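Local coordinates for probable branched-chain amino acid ABC transporter, amino acid binding protein (Thermus thermophilus, PDB 3LKB) that probably captures branched-chain amino acids, valine among them, and delivers them to the membrane components of an ABC transporter, at residues Met106-Ile111 and Thr123-Glu128; Val149-Pro154 and His204-Gly209; Leu93-Arg98 and Asn116-Leu121. The protein carries 2 engineered substitutions. All blocks are in the same frame, centred on the assembly; numbering follows the deposited sequence.

In the fold
Burial and chemistry change together across the three contacts. Contacts 1 and 2 are buried: the first packs the loop Met-106-Ile-111 against the start of helix 126-140 and brings Tyr-126 to the valine pocket, while the second joins strands 145-150 and 201-205 by regular parallel backbone bonds. Contact 3, farther from the chain centre and partly exposed, relies on polar side chains, a water and a tyrosine face at the end of helix 84-97. Contacts 1 and 3 use the same excursion between strands 101-103 and 121-123 and touch through Ile-111 and Ile-119; contacts 1 and 2 meet where the Tyr-126 ring lies against Gln-205. Contacts 2 and 3 do not touch.

Contact 1: Met106-Ile111 and Thr123-Glu128; sequences MHIELI and TTSYSE. With VAL (valine), chain C.
Met-106 and Tyr-126 form a buried Met-aromatic contact at a capped helix N-terminus, where the loop after strand 101-103 meets the first turn of helix 126-140 beside the valine pocket of this periplasmic binding protein fold. The methionine CB rests over the tyrosine face, 4.0 Å from the ring centroid and 18° off its normal, a CH-pi contact; SD stands obliquely, farther from the centroid. The two side chains cross at about a right angle. Beyond CG the methionine runs extended, chi2 167°, which carries CE to within 3.6 Å of Thr-123 OG1. Backbone fixes the same pair: Tyr-126 N donates to Met-106 O at 2.8 Å. Ser-125 is the N-cap, its OG accepting from Glu-128 N at 3.1 Å, and Ile-108 lies against this serine, CB to CB 3.8 Å. Helix 376-383 packs on Ile-108 too, while Ser-127 OG is bonded to Asp-162. Tyr-126 belongs to the valine pocket, so the packing that positions the ring probably helps shape the site. On the loop side, His-107 CB lies 3.9 Å from Tyr-126 CD2.

Contact 2: Val149-Pro154 and His204-Gly209; sequences VVHPSP and HQNVAG
The His-151 ring carries Pro-152 CD over the centre of one face, and its edge meets Asn-206 OD1, which lies near the ring plane 3.3 Å from CD2. Ser-153 CB also lies at the edge, and ND1 shares a 2.6 Å hydrogen bond with Ser-153 OG. Ring and amide planes stand 83° apart. These groups sit at the C-terminal ends of two neighbouring parallel strands, 145-150 and 201-205, in the alpha/beta domain of a periplasmic binding protein. Two backbone bonds join the strands: Gln-205 N to Val-149 O, 2.9 Å, and His-151 N to Gln-205 O, 3.0 Å. On one sheet face Val-149 and His-204 lie side by side, pointing the same way, with helix 208-220 packed on both; on the other, Val-150 CG2 meets Gln-205 CB at 3.7 Å. Asn-206 ND2 binds Val-180 O, so its amide spans three chain segments. The oxygen at the histidine edge, Asn-206 OD1, also accepts from the next backbone amide, Val-207 N, at 3.0 Å, just before helix 208-220. Without the amide, as with an alanine here, Val-180 O and Val-207 N would probably lose their partner and the His-151 edge its oxygen neighbour. Gln-205 is bent at chi2 (73°), and its NE2 is bonded to Phe-155 O, a residue of the valine pocket.

Contact 3: Leu93-Arg98 and Asn116-Leu121; sequences LIQELR and NDYIFL
Gln-95 sends CG anti to its own backbone N, chi1 -175°, and then bends at chi2, bringing its amide across to Asp-117, while Tyr-118 keeps CG beside its backbone N and turns a ring face to Arg-98. The contact joins the C-terminal end of helix 84-97 to a type I beta turn, Asn-116 to Ile-119. Both ends of the glutamine amide engage the same residue. OE1 accepts from Asp-117 N at 3.1 Å in the carbonyl plane, on a lone pair; NE2 donates to Asp-117 OD2 at 2.9 Å, coming from above the carboxylate plane, the two flat groups being 65° apart. A water donates to Gln-95 OE1 and accepts from Tyr-118 N, so one oxygen gathers the turn amide and the water, and the amide is held against rotation.

The tyrosine ring is covered on both faces. Arg-98, with positive phi, follows the helix in a Schellman motif, and its CA lies over the centre of one face, 3.6 Å from the centroid and 10° off the normal, a CH-pi contact; Asp-117 CB lies over the opposite face toward the rim. The arginine side chain then runs extended past the hydroxyl, and NH1 donates to Tyr-118 OH at 3.0 Å with the oxygen close to the guanidinium plane, which stands almost perpendicular to the ring.

Toward the interior the contact turns apolar: Ile-94 CG2 lies 4.1 Å from Tyr-118 CB and also reaches Ile-119 CG1. Strand 101-103 receives both isoleucines, through Thr-101 and Pro-103, while helix 313-321 brings Tyr-317 against the Tyr-118 ring and helix 60-72 packs on Leu-93 and Leu-97.

Contact 1: Met106-Ile111 and Thr123-Glu128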
loop_
_atom_site.group_PDB
_atom_site.type_symbol
_atom_site.label_atom_id
_atom_site.label_comp_id
_atom_site.label_asym_id
_atom_site.label_seq_id
_atom_site.Cartn_x
_atom_site.Cartn_y
_atom_site.Cartn_z
ATOM N N MET A 106 1.741 -18.967 6.703
ATOM C CA MET A 106 2.509 -20.138 7.066
ATOM C C MET A 106 1.897 -20.813 8.317
ATOM O O MET A 106 2.588 -21.314 9.225
ATOM C CB MET A 106 3.952 -19.686 7.243
ATOM C CG MET A 106 4.432 -18.647 6.103
ATOM S SD MET A 106 5.958 -17.883 6.587
ATOM C CE MET A 106 6.451 -17.291 4.984
ATOM N N HIS A 107 0.576 -20.837 8.384
ATOM C CA HIS A 107 0.002 -21.361 9.580
ATOM C C HIS A 107 -0.111 -22.877 9.455
ATOM O O HIS A 107 -0.660 -23.372 8.476
ATOM C CB HIS A 107 -1.343 -20.744 9.860
ATOM C CG HIS A 107 -1.934 -21.226 11.131
ATOM N ND1 HIS A 107 -3.271 -21.080 11.445
ATOM C CD2 HIS A 107 -1.374 -21.885 12.163
ATOM C CE1 HIS A 107 -3.497 -21.581 12.644
ATOM N NE2 HIS A 107 -2.359 -22.077 13.101
ATOM N N ILE A 108 0.411 -23.608 10.434
ATOM C CA ILE A 108 0.445 -25.078 10.316
ATOM C C ILE A 108 -0.949 -25.751 10.224
ATOM O O ILE A 108 -1.139 -26.802 9.553
ATOM C CB ILE A 108 1.243 -25.690 11.448
ATOM C CG1 ILE A 108 1.568 -27.130 11.122
ATOM C CG2 ILE A 108 0.496 -25.528 12.812
ATOM C CD1 ILE A 108 2.598 -27.308 9.992
ATOM N N GLU A 109 -1.916 -25.121 10.882
ATOM C CA GLU A 109 -3.296 -25.582 10.898
ATOM C C GLU A 109 -3.870 -25.777 9.477
ATOM O O GLU A 109 -4.779 -26.595 9.245
ATOM C CB GLU A 109 -4.143 -24.607 11.763
ATOM C CG GLU A 109 -5.627 -24.959 11.923
ATOM C CD GLU A 109 -5.848 -26.392 12.439
ATOM O OE1 GLU A 109 -5.017 -26.880 13.279
ATOM O OE2 GLU A 109 -6.859 -27.021 12.021
ATOM N N LEU A 110 -3.330 -25.027 8.524
ATOM C CA LEU A 110 -3.765 -25.126 7.139
ATOM C C LEU A 110 -3.503 -26.483 6.518
ATOM O O LEU A 110 -4.287 -26.895 5.683
ATOM C CB LEU A 110 -3.106 -24.052 6.268
ATOM C CG LEU A 110 -3.380 -22.590 6.645
ATOM C CD1 LEU A 110 -2.767 -21.622 5.601
ATOM C CD2 LEU A 110 -4.874 -22.320 6.881
ATOM N N ILE A 111 -2.410 -27.149 6.897
ATOM C CA ILE A 111 -2.088 -28.466 6.347
ATOM C C ILE A 111 -2.431 -29.601 7.342
ATOM O O ILE A 111 -2.046 -30.731 7.133
ATOM C CB ILE A 111 -0.632 -28.575 5.787
ATOM C CG1 ILE A 111 0.409 -28.042 6.754
ATOM C CG2 ILE A 111 -0.469 -27.718 4.530
ATOM C CD1 ILE A 111 1.174 -29.015 7.472
ATOM N N THR A 123 7.057 -22.759 2.887
ATOM C CA THR A 123 8.123 -22.801 3.913
ATOM C C THR A 123 7.667 -23.221 5.301
ATOM O O THR A 123 6.507 -23.510 5.528
ATOM C CB THR A 123 8.886 -21.450 4.063
ATOM O OG1 THR A 123 8.110 -20.513 4.835
ATOM C CG2 THR A 123 9.280 -20.845 2.720
ATOM N N THR A 124 8.589 -23.205 6.251
ATOM C CA THR A 124 8.250 -23.497 7.643
ATOM C C THR A 124 7.059 -22.698 8.173
ATOM O O THR A 124 6.724 -21.630 7.655
ATOM C CB THR A 124 9.441 -23.244 8.579
ATOM O OG1 THR A 124 9.850 -21.856 8.488
ATOM C CG2 THR A 124 10.591 -24.208 8.227
ATOM N N SER A 125 6.422 -23.221 9.217
ATOM C CA SER A 125 5.188 -22.644 9.723
ATOM C C SER A 125 5.541 -21.574 10.761
ATOM O O SER A 125 6.690 -21.541 11.240
ATOM C CB SER A 125 4.329 -23.743 10.337
ATOM O OG SER A 125 4.926 -24.278 11.515
ATOM N N TYR A 126 4.564 -20.731 11.103
ATOM C CA TYR A 126 4.709 -19.757 12.187
ATOM C C TYR A 126 5.088 -20.457 13.481
ATOM O O TYR A 126 5.963 -19.984 14.208
ATOM C CB TYR A 126 3.403 -18.951 12.440
ATOM C CG TYR A 126 2.893 -18.179 11.237
ATOM C CD1 TYR A 126 3.760 -17.401 10.501
ATOM C CD2 TYR A 126 1.530 -18.233 10.832
ATOM C CE1 TYR A 126 3.342 -16.700 9.446
ATOM C CE2 TYR A 126 1.104 -17.528 9.740
ATOM C CZ TYR A 126 2.040 -16.766 9.060
ATOM O OH TYR A 126 1.767 -16.029 7.971
ATOM N N SER A 127 4.408 -21.558 13.768
ATOM C CA SER A 127 4.715 -22.390 14.944
ATOM C C SER A 127 6.162 -22.897 15.061
ATOM O O SER A 127 6.795 -22.713 16.109
ATOM C CB SER A 127 3.754 -23.582 15.010
ATOM O OG SER A 127 2.462 -23.087 15.236
ATOM N N GLU A 128 6.685 -23.515 14.006
ATOM C CA GLU A 128 8.078 -23.974 14.040
ATOM C C GLU A 128 9.023 -22.796 14.299
ATOM O O GLU A 128 9.939 -22.898 15.107
ATOM C CB GLU A 128 8.461 -24.696 12.731
ATOM C CG GLU A 128 9.817 -25.380 12.773
ATOM C CD GLU A 128 9.960 -26.588 11.854
ATOM O OE1 GLU A 128 9.138 -26.824 10.913
ATOM O OE2 GLU A 128 10.915 -27.338 12.088
HETATM N N VAL C . 0.073 -11.819 7.044
HETATM C CA VAL C . -0.000 -13.316 6.827
HETATM C C VAL C . -0.261 -13.722 5.418
HETATM O O VAL C . 0.735 -13.946 4.767
HETATM C CB VAL C . -1.081 -13.996 7.637
HETATM C CG1 VAL C . -2.414 -13.605 7.221
HETATM C CG2 VAL C . -0.940 -15.377 7.464
#

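Contact 2: Val149-Pro154 and His204-Gly209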
loop_
_atom_site.group_PDB
_atom_site.type_symbol
_atom_site.label_atom_id
_atom_site.label_comp_id
_atom_site.label_asym_id
_atom_site.label_seq_id
_atom_site.Cartn_x
_atom_site.Cartn_y
_atom_site.Cartn_z
ATOM N N VAL A 149 3.909 -10.877 21.669
ATOM C CA VAL A 149 3.127 -9.799 21.074
ATOM C C VAL A 149 2.750 -10.131 19.620
ATOM O O VAL A 149 3.602 -10.370 18.795
ATOM C CB VAL A 149 3.891 -8.433 21.134
ATOM C CG1 VAL A 149 3.201 -7.375 20.280
ATOM C CG2 VAL A 149 3.972 -7.950 22.542
ATOM N N VAL A 150 1.479 -10.000 19.300
ATOM C CA VAL A 150 0.855 -10.729 18.251
ATOM C C VAL A 150 -0.179 -9.858 17.549
ATOM O O VAL A 150 -0.837 -9.001 18.168
ATOM C CB VAL A 150 0.234 -11.927 18.912
ATOM C CG1 VAL A 150 -1.224 -12.077 18.645
ATOM C CG2 VAL A 150 1.042 -13.134 18.673
ATOM N N HIS A 151 -0.274 -10.028 16.238
ATOM C CA HIS A 151 -1.205 -9.270 15.450
ATOM C C HIS A 151 -2.610 -9.724 15.840
ATOM O O HIS A 151 -2.832 -10.930 16.152
ATOM C CB HIS A 151 -0.930 -9.572 13.981
ATOM C CG HIS A 151 -1.721 -8.741 13.030
ATOM N ND1 HIS A 151 -2.945 -9.146 12.532
ATOM C CD2 HIS A 151 -1.480 -7.510 12.504
ATOM C CE1 HIS A 151 -3.411 -8.203 11.728
ATOM N NE2 HIS A 151 -2.542 -7.204 11.693
ATOM N N PRO A 152 -3.581 -8.780 15.816
ATOM C CA PRO A 152 -4.928 -9.137 16.301
ATOM C C PRO A 152 -5.679 -9.845 15.204
ATOM O O PRO A 152 -6.474 -9.241 14.539
ATOM C CB PRO A 152 -5.580 -7.774 16.592
ATOM C CG PRO A 152 -4.420 -6.716 16.386
ATOM C CD PRO A 152 -3.553 -7.373 15.366
ATOM N N SER A 153 -5.391 -11.109 14.975
ATOM C CA SER A 153 -6.088 -11.835 13.933
ATOM C C SER A 153 -5.704 -13.237 14.115
ATOM O O SER A 153 -4.785 -13.526 14.865
ATOM C CB SER A 153 -5.629 -11.390 12.536
ATOM O OG SER A 153 -4.224 -11.413 12.446
ATOM N N PRO A 154 -6.393 -14.125 13.406
ATOM C CA PRO A 154 -5.986 -15.526 13.281
ATOM C C PRO A 154 -4.483 -15.624 12.944
ATOM O O PRO A 154 -3.798 -16.499 13.438
ATOM C CB PRO A 154 -6.833 -16.026 12.088
ATOM C CG PRO A 154 -8.084 -15.147 12.117
ATOM C CD PRO A 154 -7.597 -13.789 12.601
ATOM N N HIS A 204 7.763 -11.640 18.783
ATOM C CA HIS A 204 6.691 -11.028 17.964
ATOM C C HIS A 204 6.154 -11.926 16.860
ATOM O O HIS A 204 6.910 -12.563 16.142
ATOM C CB HIS A 204 7.235 -9.782 17.280
ATOM C CG HIS A 204 7.478 -8.628 18.204
ATOM N ND1 HIS A 204 8.647 -8.481 18.933
ATOM C CD2 HIS A 204 6.703 -7.561 18.519
ATOM C CE1 HIS A 204 8.598 -7.357 19.622
ATOM N NE2 HIS A 204 7.430 -6.781 19.390
ATOM N N GLN A 205 4.841 -11.928 16.680
ATOM C CA GLN A 205 4.233 -12.487 15.475
ATOM C C GLN A 205 3.405 -11.406 14.825
ATOM O O GLN A 205 2.262 -11.143 15.199
ATOM C CB GLN A 205 3.350 -13.683 15.828
ATOM C CG GLN A 205 2.385 -14.127 14.730
ATOM C CD GLN A 205 3.053 -14.851 13.516
ATOM O OE1 GLN A 205 4.257 -14.752 13.285
ATOM N NE2 GLN A 205 2.239 -15.555 12.728
ATOM N N ASN A 206 3.942 -10.792 13.795
ATOM C CA ASN A 206 3.295 -9.618 13.258
ATOM C C ASN A 206 3.878 -9.293 11.896
ATOM O O ASN A 206 4.759 -10.023 11.423
ATOM C CB ASN A 206 3.583 -8.485 14.238
ATOM C CG ASN A 206 2.398 -7.567 14.442
ATOM O OD1 ASN A 206 1.633 -7.330 13.510
ATOM N ND2 ASN A 206 2.233 -7.052 15.667
ATOM N N VAL A 207 3.393 -8.227 11.255
ATOM C CA VAL A 207 4.111 -7.649 10.137
ATOM C C VAL A 207 5.030 -6.625 10.759
ATOM O O VAL A 207 4.963 -6.402 11.971
ATOM C CB VAL A 207 3.227 -6.982 9.055
ATOM C CG1 VAL A 207 2.675 -8.050 8.061
ATOM C CG2 VAL A 207 2.111 -6.114 9.699
ATOM N N ALA A 208 5.868 -6.014 9.930
ATOM C CA ALA A 208 6.955 -5.195 10.404
ATOM C C ALA A 208 6.593 -3.826 11.034
ATOM O O ALA A 208 7.301 -3.385 11.923
ATOM C CB ALA A 208 7.991 -5.026 9.300
ATOM N N GLY A 209 5.552 -3.133 10.558
ATOM C CA GLY A 209 5.206 -1.767 11.092
ATOM C C GLY A 209 4.853 -1.756 12.584
ATOM O O GLY A 209 5.412 -1.008 13.358
#

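Contact 3: Leu93-Arg98 and Asn116-Leu121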
loop_
_atom_site.group_PDB
_atom_site.type_symbol
_atom_site.label_atom_id
_atom_site.label_comp_id
_atom_site.label_asym_id
_atom_site.label_seq_id
_atom_site.Cartn_x
_atom_site.Cartn_y
_atom_site.Cartn_z
ATOM N N LEU A 93 -14.014 -25.538 0.978
ATOM C CA LEU A 93 -14.264 -25.340 -0.434
ATOM C C LEU A 93 -13.038 -25.750 -1.280
ATOM O O LEU A 93 -13.184 -26.355 -2.356
ATOM C CB LEU A 93 -14.642 -23.892 -0.658
ATOM C CG LEU A 93 -15.085 -23.433 -2.039
ATOM C CD1 LEU A 93 -16.285 -24.271 -2.516
ATOM C CD2 LEU A 93 -15.462 -21.946 -1.879
ATOM N N ILE A 94 -11.838 -25.441 -0.787
ATOM C CA ILE A 94 -10.622 -25.864 -1.495
ATOM C C ILE A 94 -10.569 -27.388 -1.664
ATOM O O ILE A 94 -10.318 -27.892 -2.737
ATOM C CB ILE A 94 -9.333 -25.354 -0.791
ATOM C CG1 ILE A 94 -9.313 -23.807 -0.792
ATOM C CG2 ILE A 94 -8.082 -25.967 -1.455
ATOM C CD1 ILE A 94 -8.139 -23.159 -0.208
ATOM N N GLN A 95 -10.754 -28.078 -0.549
ATOM C CA GLN A 95 -10.919 -29.515 -0.477
ATOM C C GLN A 95 -12.007 -30.017 -1.443
ATOM O O GLN A 95 -11.764 -30.976 -2.200
ATOM C CB GLN A 95 -11.234 -29.920 0.980
ATOM C CG GLN A 95 -11.311 -31.441 1.246
ATOM C CD GLN A 95 -9.948 -32.125 1.168
ATOM O OE1 GLN A 95 -8.887 -31.497 1.417
ATOM N NE2 GLN A 95 -9.958 -33.421 0.802
ATOM N N GLU A 96 -13.188 -29.390 -1.433
ATOM C CA GLU A 96 -14.321 -29.889 -2.274
ATOM C C GLU A 96 -13.977 -29.812 -3.737
ATOM O O GLU A 96 -14.144 -30.756 -4.465
ATOM C CB GLU A 96 -15.627 -29.111 -2.011
ATOM C CG GLU A 96 -16.788 -29.410 -3.022
ATOM C CD GLU A 96 -18.048 -28.552 -2.791
ATOM O OE1 GLU A 96 -18.446 -28.336 -1.612
ATOM O OE2 GLU A 96 -18.639 -28.077 -3.805
ATOM N N LEU A 97 -13.419 -28.698 -4.164
ATOM C CA LEU A 97 -13.084 -28.613 -5.565
ATOM C C LEU A 97 -11.672 -29.045 -5.928
ATOM O O LEU A 97 -11.276 -28.912 -7.076
ATOM C CB LEU A 97 -13.444 -27.223 -6.121
ATOM C CG LEU A 97 -12.922 -26.005 -5.409
ATOM C CD1 LEU A 97 -11.561 -25.770 -5.968
ATOM C CD2 LEU A 97 -13.813 -24.795 -5.669
ATOM N N ARG A 98 -10.925 -29.571 -4.954
ATOM C CA ARG A 98 -9.604 -30.131 -5.212
ATOM C C ARG A 98 -8.642 -29.186 -5.959
ATOM O O ARG A 98 -7.959 -29.601 -6.882
ATOM C CB ARG A 98 -9.722 -31.432 -6.026
ATOM C CG ARG A 98 -10.710 -32.448 -5.502
ATOM C CD ARG A 98 -10.779 -33.644 -6.411
ATOM N NE ARG A 98 -11.832 -34.580 -6.011
ATOM C CZ ARG A 98 -11.673 -35.611 -5.164
ATOM N NH1 ARG A 98 -10.501 -35.864 -4.575
ATOM N NH2 ARG A 98 -12.704 -36.404 -4.884
ATOM N N ASN A 116 -7.311 -30.819 4.200
ATOM C CA ASN A 116 -5.907 -30.462 4.040
ATOM C C ASN A 116 -5.178 -31.143 2.857
ATOM O O ASN A 116 -3.979 -30.941 2.677
ATOM C CB ASN A 116 -5.157 -30.772 5.346
ATOM C CG ASN A 116 -5.107 -32.282 5.671
ATOM O OD1 ASN A 116 -4.083 -32.788 6.129
ATOM N ND2 ASN A 116 -6.217 -32.986 5.469
ATOM N N ASP A 117 -5.885 -31.913 2.029
ATOM C CA ASP A 117 -5.187 -32.642 0.980
ATOM C C ASP A 117 -4.548 -31.750 -0.110
ATOM O O ASP A 117 -3.553 -32.155 -0.747
ATOM C CB ASP A 117 -6.107 -33.672 0.346
ATOM C CG ASP A 117 -6.576 -34.766 1.323
ATOM O OD1 ASP A 117 -5.814 -35.175 2.261
ATOM O OD2 ASP A 117 -7.737 -35.233 1.116
ATOM N N TYR A 118 -5.088 -30.540 -0.290
ATOM C CA TYR A 118 -4.665 -29.652 -1.403
ATOM C C TYR A 118 -3.926 -28.362 -1.047
ATOM O O TYR A 118 -3.766 -27.497 -1.897
ATOM C CB TYR A 118 -5.867 -29.297 -2.277
ATOM C CG TYR A 118 -6.491 -30.543 -2.812
ATOM C CD1 TYR A 118 -7.618 -31.092 -2.191
ATOM C CD2 TYR A 118 -5.893 -31.238 -3.867
ATOM C CE1 TYR A 118 -8.161 -32.257 -2.641
ATOM C CE2 TYR A 118 -6.403 -32.416 -4.330
ATOM C CZ TYR A 118 -7.560 -32.920 -3.715
ATOM O OH TYR A 118 -8.136 -34.074 -4.181
ATOM N N ILE A 119 -3.456 -28.230 0.191
ATOM C CA ILE A 119 -2.821 -26.984 0.602
ATOM C C ILE A 119 -1.354 -27.217 0.813
ATOM O O ILE A 119 -0.980 -28.140 1.545
ATOM C CB ILE A 119 -3.465 -26.514 1.888
ATOM C CG1 ILE A 119 -4.966 -26.256 1.601
ATOM C CG2 ILE A 119 -2.683 -25.311 2.481
ATOM C CD1 ILE A 119 -5.788 -25.973 2.831
ATOM N N PHE A 120 -0.503 -26.418 0.171
ATOM C CA PHE A 120 0.937 -26.648 0.286
ATOM C C PHE A 120 1.663 -25.415 0.733
ATOM O O PHE A 120 1.624 -24.410 0.063
ATOM C CB PHE A 120 1.532 -27.161 -1.032
ATOM C CG PHE A 120 0.976 -28.468 -1.458
ATOM C CD1 PHE A 120 -0.199 -28.529 -2.209
ATOM C CD2 PHE A 120 1.590 -29.642 -1.073
ATOM C CE1 PHE A 120 -0.750 -29.766 -2.547
ATOM C CE2 PHE A 120 1.080 -30.882 -1.438
ATOM C CZ PHE A 120 -0.094 -30.947 -2.177
ATOM N N LEU A 121 2.327 -25.523 1.889
ATOM C CA LEU A 121 3.095 -24.456 2.495
ATOM C C LEU A 121 4.470 -24.401 1.834
ATOM O O LEU A 121 5.157 -25.422 1.784
ATOM C CB LEU A 121 3.238 -24.755 3.984
ATOM C CG LEU A 121 2.277 -24.027 4.909
ATOM C CD1 LEU A 121 0.935 -23.791 4.275
ATOM C CD2 LEU A 121 2.121 -24.699 6.247
HETATM O O HOH W 1 -7.421 -29.111 0.867
#